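Local coordinates for 3-oxoacyl-[acyl-carrier-protein] reductase (Sinorhizobium meliloti, PDB 3U9L) that probably catalyses the NADPH-dependent reduction of 3-oxoacyl-[acyl-carrier-protein], at residues G139-I144 and W181-S186; S242-A247 and V263-A268. One frame throughout, in Å; residues are numbered along the deposited sequence.

In the fold
Both contacts belong to the one parallel sheet of seven strands, in the order 3-2-1-4-5-6-7, that forms the Rossmann-type core of this short-chain dehydrogenase/reductase. Along the chain they come in series: contact 1 pairs strand 139-144 with the start of strand 183-190, and contact 2 then packs helix 242-252 on strand 262-265, outermost within the chain. Their centres are 18 Å apart and their nearest atoms about 5 Å, without touching. Strand 183-190 lies between strands 139-144 and 262-265. Helix 242-252 spans all three on the face of Ile142 and Ser186, its later turns touching contact 1 and its first turns Val263 and Val265, and so ties both contacts into one layer of the fold.

Contact 1. Residues G139-I144 and W181-S186; sequences GLLIWI and WGIETS
Gly139 to Ile142 run parallel to Ile183 to Ser186, the strand axes 4.6 Å apart and inclined by 23°. Glu184 uses both backbone polar atoms, its N giving a bond to Gly139 O (2.9 Å) and its O taking one from Leu141 N. Ser186, two residues on, repeats this: its N bonds to Leu141 O, and its O receives Trp143 N at 3.0 Å in the carbonyl plane. On one face CD1 of Leu140 lies 3.8 Å from Glu184 CB; CG of Leu140 stands anti to the backbone N (chi1 171°), which lays the branch over the neighbouring strand. The carboxylate of Glu184 goes on to a salt bridge with Arg259, and Ser186 OG bonds to Pro260 O. The other face carries Leu141 CD1, 3.9 Å from Ile183 CG2, and the Trp143 indole, whose CD1 is 4.0 Å from Thr185 CG2. A water accepts from Trp143 NE1 and donates to Thr185 OG1, 2.8 Å from each, and so satisfies the indole N-H. Helices 108-136 and 158-179 cover this face. Strand 139-144, helix 158-179 and strand 183-190 make a beta-alpha-beta crossover of the Rossmann-type fold.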
loop_
_atom_site.group_PDB
_atom_site.type_symbol
_atom_site.label_atom_id
_atom_site.label_comp_id
_atom_site.label_asym_id
_atom_site.label_seq_id
_atom_site.Cartn_x
_atom_site.Cartn_y
_atom_site.Cartn_z
ATOM N N GLY A 139 -10.887 23.849 -1.622
ATOM C CA GLY A 139 -9.665 23.393 -2.301
ATOM C C GLY A 139 -9.909 22.015 -2.927
ATOM O O GLY A 139 -10.920 21.365 -2.623
ATOM N N LEU A 140 -8.994 21.557 -3.768
ATOM C CA LEU A 140 -9.152 20.255 -4.426
ATOM C C LEU A 140 -7.839 19.586 -4.411
ATOM O O LEU A 140 -6.837 20.211 -4.822
ATOM C CB LEU A 140 -9.593 20.424 -5.868
ATOM C CG LEU A 140 -9.642 19.220 -6.845
ATOM C CD1 LEU A 140 -10.740 18.177 -6.461
ATOM C CD2 LEU A 140 -9.895 19.751 -8.257
ATOM N N LEU A 141 -7.815 18.345 -3.891
ATOM C CA LEU A 141 -6.665 17.467 -4.003
ATOM C C LEU A 141 -6.921 16.520 -5.143
ATOM O O LEU A 141 -7.997 15.869 -5.226
ATOM C CB LEU A 141 -6.463 16.622 -2.720
ATOM C CG LEU A 141 -5.496 17.144 -1.681
ATOM C CD1 LEU A 141 -5.993 18.601 -1.363
ATOM C CD2 LEU A 141 -5.548 16.286 -0.461
ATOM N N ILE A 142 -5.932 16.410 -6.017
ATOM C CA ILE A 142 -5.992 15.411 -7.070
ATOM C C ILE A 142 -4.795 14.506 -6.876
ATOM O O ILE A 142 -3.648 14.970 -6.774
ATOM C CB ILE A 142 -5.944 16.101 -8.499
ATOM C CG1 ILE A 142 -7.109 17.082 -8.679
ATOM C CG2 ILE A 142 -5.914 15.087 -9.618
ATOM C CD1 ILE A 142 -7.153 17.740 -10.053
ATOM N N TRP A 143 -5.030 13.200 -6.856
ATOM C CA TRP A 143 -3.923 12.268 -6.693
ATOM C C TRP A 143 -3.800 11.504 -7.997
ATOM O O TRP A 143 -4.816 11.100 -8.582
ATOM C CB TRP A 143 -4.273 11.285 -5.561
ATOM C CG TRP A 143 -4.530 11.916 -4.197
ATOM C CD1 TRP A 143 -5.652 12.644 -3.805
ATOM C CD2 TRP A 143 -3.682 11.840 -3.050
ATOM N NE1 TRP A 143 -5.536 13.017 -2.454
ATOM C CE2 TRP A 143 -4.350 12.526 -1.974
ATOM C CE3 TRP A 143 -2.433 11.247 -2.804
ATOM C CZ2 TRP A 143 -3.778 12.637 -0.705
ATOM C CZ3 TRP A 143 -1.904 11.322 -1.543
ATOM C CH2 TRP A 143 -2.555 12.027 -0.517
ATOM N N ILE A 144 -2.584 11.290 -8.471
ATOM C CA ILE A 144 -2.387 10.408 -9.638
ATOM C C ILE A 144 -2.080 9.075 -9.076
ATOM O O ILE A 144 -1.013 8.849 -8.478
ATOM C CB ILE A 144 -1.226 10.845 -10.560
ATOM C CG1 ILE A 144 -1.311 12.326 -10.875
ATOM C CG2 ILE A 144 -1.139 9.917 -11.834
ATOM C CD1 ILE A 144 -2.616 12.739 -11.442
ATOM N N TRP A 181 -13.891 19.864 6.151
ATOM C CA TRP A 181 -13.185 21.112 5.966
ATOM C C TRP A 181 -13.499 21.751 4.636
ATOM O O TRP A 181 -12.922 22.768 4.319
ATOM C CB TRP A 181 -11.683 20.974 6.144
ATOM C CG TRP A 181 -11.168 20.453 7.456
ATOM C CD1 TRP A 181 -11.015 19.123 7.824
ATOM C CD2 TRP A 181 -10.609 21.226 8.534
ATOM N NE1 TRP A 181 -10.417 19.027 9.066
ATOM C CE2 TRP A 181 -10.189 20.295 9.537
ATOM C CE3 TRP A 181 -10.451 22.604 8.757
ATOM C CZ2 TRP A 181 -9.591 20.703 10.713
ATOM C CZ3 TRP A 181 -9.883 23.010 9.945
ATOM C CH2 TRP A 181 -9.452 22.047 10.920
ATOM N N GLY A 182 -14.435 21.198 3.876
ATOM C CA GLY A 182 -14.744 21.709 2.565
ATOM C C GLY A 182 -13.804 21.328 1.401
ATOM O O GLY A 182 -13.963 21.849 0.279
ATOM N N ILE A 183 -12.820 20.459 1.660
ATOM C CA ILE A 183 -11.826 20.093 0.663
ATOM C C ILE A 183 -12.249 18.852 -0.157
ATOM O O ILE A 183 -12.624 17.820 0.391
ATOM C CB ILE A 183 -10.437 19.950 1.275
ATOM C CG1 ILE A 183 -9.977 21.337 1.769
ATOM C CG2 ILE A 183 -9.402 19.386 0.272
ATOM C CD1 ILE A 183 -8.817 21.185 2.791
ATOM N N GLU A 184 -12.222 19.017 -1.464
ATOM C CA GLU A 184 -12.679 18.010 -2.397
ATOM C C GLU A 184 -11.498 17.123 -2.807
ATOM O O GLU A 184 -10.348 17.555 -2.743
ATOM C CB GLU A 184 -13.245 18.700 -3.631
ATOM C CG GLU A 184 -14.322 17.880 -4.347
ATOM C CD GLU A 184 -15.180 18.728 -5.324
ATOM O OE1 GLU A 184 -15.018 19.995 -5.268
ATOM O OE2 GLU A 184 -16.003 18.107 -6.106
ATOM N N THR A 185 -11.794 15.915 -3.272
ATOM C CA THR A 185 -10.773 14.979 -3.728
ATOM C C THR A 185 -11.187 14.359 -5.048
ATOM O O THR A 185 -12.361 13.969 -5.237
ATOM C CB THR A 185 -10.611 13.813 -2.758
ATOM O OG1 THR A 185 -10.086 14.295 -1.513
ATOM C CG2 THR A 185 -9.616 12.775 -3.319
ATOM N N SER A 186 -10.227 14.223 -5.950
ATOM C CA SER A 186 -10.453 13.470 -7.152
ATOM C C SER A 186 -9.179 12.640 -7.433
ATOM O O SER A 186 -8.043 13.147 -7.286
ATOM C CB SER A 186 -10.856 14.437 -8.295
ATOM O OG SER A 186 -11.008 13.683 -9.488
HETATM O O HOH W 1 -13.808 22.864 -2.190
HETATM O O HOH W 2 -7.651 13.243 -0.622
#

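Contact 2. Residues S242-A247 and V263-A268; sequences SLVADA and VHVDPA
A helix packed on the last strand, outermost within the chain, of a parallel alpha/beta sheet, here of the Rossmann type, forms this contact: the first turns of helix 242-252 lie against strand 262-265 and the residues that follow it. The short axes run nearly antiparallel, at 162°, and approach to 9.1 Å. Contact is wholly between apolar side chains, and Val265 takes the middle of it with its two methyl groups divided between successive turns of the helix. CG1 reaches the first turn, 3.6 Å from Leu243 CB and 3.9 Å from Val244 CG2, the side chains of the two valines passing each other at a slant. CG2 meets the next turn, 3.8 Å from Ala247 CB. With CG1 anti to the backbone N (chi1 -175°), the fork of Val265 opens along the helix, and the two branches meet different residues. Ala247 CB is touched from two positions of the strand, since Val263 CG1 also comes to 3.8 Å; Val263 and Val265, two residues apart, point to the same face of the sheet, whereas His264 between them points away. The backbones come nearest at Val244 and Val265, whose CA atoms are 6.2 Å apart. Past the end of the strand, Leu243 CD1 lies 4.3 Å from Pro267 CG, a looser touch at the more exposed margin. Phe193 packs on Val244, Val265 and Pro267, and helix 16-27 flanks the same helix through Phe17 against Val244. Strand 262-265 pairs with strand 183-190, while helix 272-289 lies on its other face, against His264.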
loop_
_atom_site.group_PDB
_atom_site.type_symbol
_atom_site.label_atom_id
_atom_site.label_comp_id
_atom_site.label_asym_id
_atom_site.label_seq_id
_atom_site.Cartn_x
_atom_site.Cartn_y
_atom_site.Cartn_z
ATOM N N SER A 242 -1.402 12.109 -23.233
ATOM C CA SER A 242 -2.125 13.358 -23.148
ATOM C C SER A 242 -3.595 13.139 -22.723
ATOM O O SER A 242 -4.271 14.066 -22.320
ATOM C CB SER A 242 -2.060 14.096 -24.489
ATOM O OG SER A 242 -2.435 13.196 -25.535
ATOM N N LEU A 243 -4.092 11.910 -22.840
ATOM C CA LEU A 243 -5.456 11.632 -22.386
ATOM C C LEU A 243 -5.576 11.936 -20.896
ATOM O O LEU A 243 -6.615 12.305 -20.434
ATOM C CB LEU A 243 -5.763 10.152 -22.561
ATOM C CG LEU A 243 -5.862 9.730 -24.033
ATOM C CD1 LEU A 243 -5.883 8.197 -24.166
ATOM C CD2 LEU A 243 -7.124 10.394 -24.552
ATOM N N VAL A 244 -4.501 11.706 -20.151
ATOM C CA VAL A 244 -4.506 11.921 -18.723
ATOM C C VAL A 244 -4.584 13.421 -18.455
ATOM O O VAL A 244 -5.396 13.857 -17.648
ATOM C CB VAL A 244 -3.258 11.326 -18.064
ATOM C CG1 VAL A 244 -3.183 11.717 -16.576
ATOM C CG2 VAL A 244 -3.243 9.804 -18.242
ATOM N N ALA A 245 -3.743 14.209 -19.130
ATOM C CA ALA A 245 -3.756 15.651 -18.957
ATOM C C ALA A 245 -5.150 16.192 -19.271
ATOM O O ALA A 245 -5.675 17.075 -18.570
ATOM C CB ALA A 245 -2.668 16.329 -19.834
ATOM N N ASP A 246 -5.802 15.645 -20.284
ATOM C CA ASP A 246 -7.086 16.232 -20.658
ATOM C C ASP A 246 -8.143 15.840 -19.636
ATOM O O ASP A 246 -9.003 16.637 -19.330
ATOM C CB ASP A 246 -7.505 15.820 -22.066
ATOM C CG ASP A 246 -6.537 16.362 -23.150
ATOM O OD1 ASP A 246 -6.137 17.593 -23.109
ATOM O OD2 ASP A 246 -6.156 15.520 -24.008
ATOM N N ALA A 247 -8.051 14.630 -19.084
ATOM C CA ALA A 247 -8.979 14.253 -17.979
ATOM C C ALA A 247 -8.815 15.178 -16.812
ATOM O O ALA A 247 -9.787 15.541 -16.174
ATOM C CB ALA A 247 -8.770 12.796 -17.541
ATOM N N VAL A 263 -11.224 9.014 -11.854
ATOM C CA VAL A 263 -11.355 9.118 -13.319
ATOM C C VAL A 263 -10.369 8.073 -13.824
ATOM O O VAL A 263 -9.209 8.063 -13.411
ATOM C CB VAL A 263 -11.042 10.557 -13.882
ATOM C CG1 VAL A 263 -11.052 10.576 -15.398
ATOM C CG2 VAL A 263 -12.055 11.581 -13.375
ATOM N N HIS A 264 -10.862 7.153 -14.646
ATOM C CA HIS A 264 -10.083 6.046 -15.200
ATOM C C HIS A 264 -9.613 6.430 -16.605
ATOM O O HIS A 264 -10.423 6.809 -17.450
ATOM C CB HIS A 264 -10.901 4.739 -15.157
ATOM C CG HIS A 264 -11.280 4.345 -13.758
ATOM N ND1 HIS A 264 -10.405 3.708 -12.901
ATOM C CD2 HIS A 264 -12.409 4.564 -13.034
ATOM C CE1 HIS A 264 -10.984 3.553 -11.717
ATOM N NE2 HIS A 264 -12.191 4.071 -11.760
ATOM N N VAL A 265 -8.309 6.367 -16.842
ATOM C CA VAL A 265 -7.756 6.616 -18.173
ATOM C C VAL A 265 -6.827 5.472 -18.543
ATOM O O VAL A 265 -5.633 5.529 -18.281
ATOM C CB VAL A 265 -6.980 7.922 -18.196
ATOM C CG1 VAL A 265 -6.487 8.260 -19.634
ATOM C CG2 VAL A 265 -7.843 9.104 -17.632
ATOM N N ASP A 266 -7.385 4.406 -19.095
ATOM C CA ASP A 266 -6.655 3.133 -19.201
ATOM C C ASP A 266 -6.961 2.459 -20.558
ATOM O O ASP A 266 -7.833 1.612 -20.656
ATOM C CB ASP A 266 -6.983 2.182 -18.023
ATOM C CG ASP A 266 -6.392 0.757 -18.221
ATOM O OD1 ASP A 266 -5.406 0.579 -19.018
ATOM O OD2 ASP A 266 -6.905 -0.190 -17.592
ATOM N N PRO A 267 -6.270 2.886 -21.609
ATOM C CA PRO A 267 -6.441 2.268 -22.943
ATOM C C PRO A 267 -6.224 0.738 -22.998
ATOM O O PRO A 267 -6.857 0.055 -23.819
ATOM C CB PRO A 267 -5.344 2.920 -23.792
ATOM C CG PRO A 267 -4.873 4.135 -23.026
ATOM C CD PRO A 267 -5.208 3.908 -21.562
ATOM N N ALA A 268 -5.333 0.196 -22.183
ATOM C CA ALA A 268 -5.142 -1.237 -22.171
ATOM C C ALA A 268 -6.307 -1.954 -21.490
ATOM O O ALA A 268 -6.360 -3.168 -21.562
ATOM C CB ALA A 268 -3.873 -1.591 -21.490
#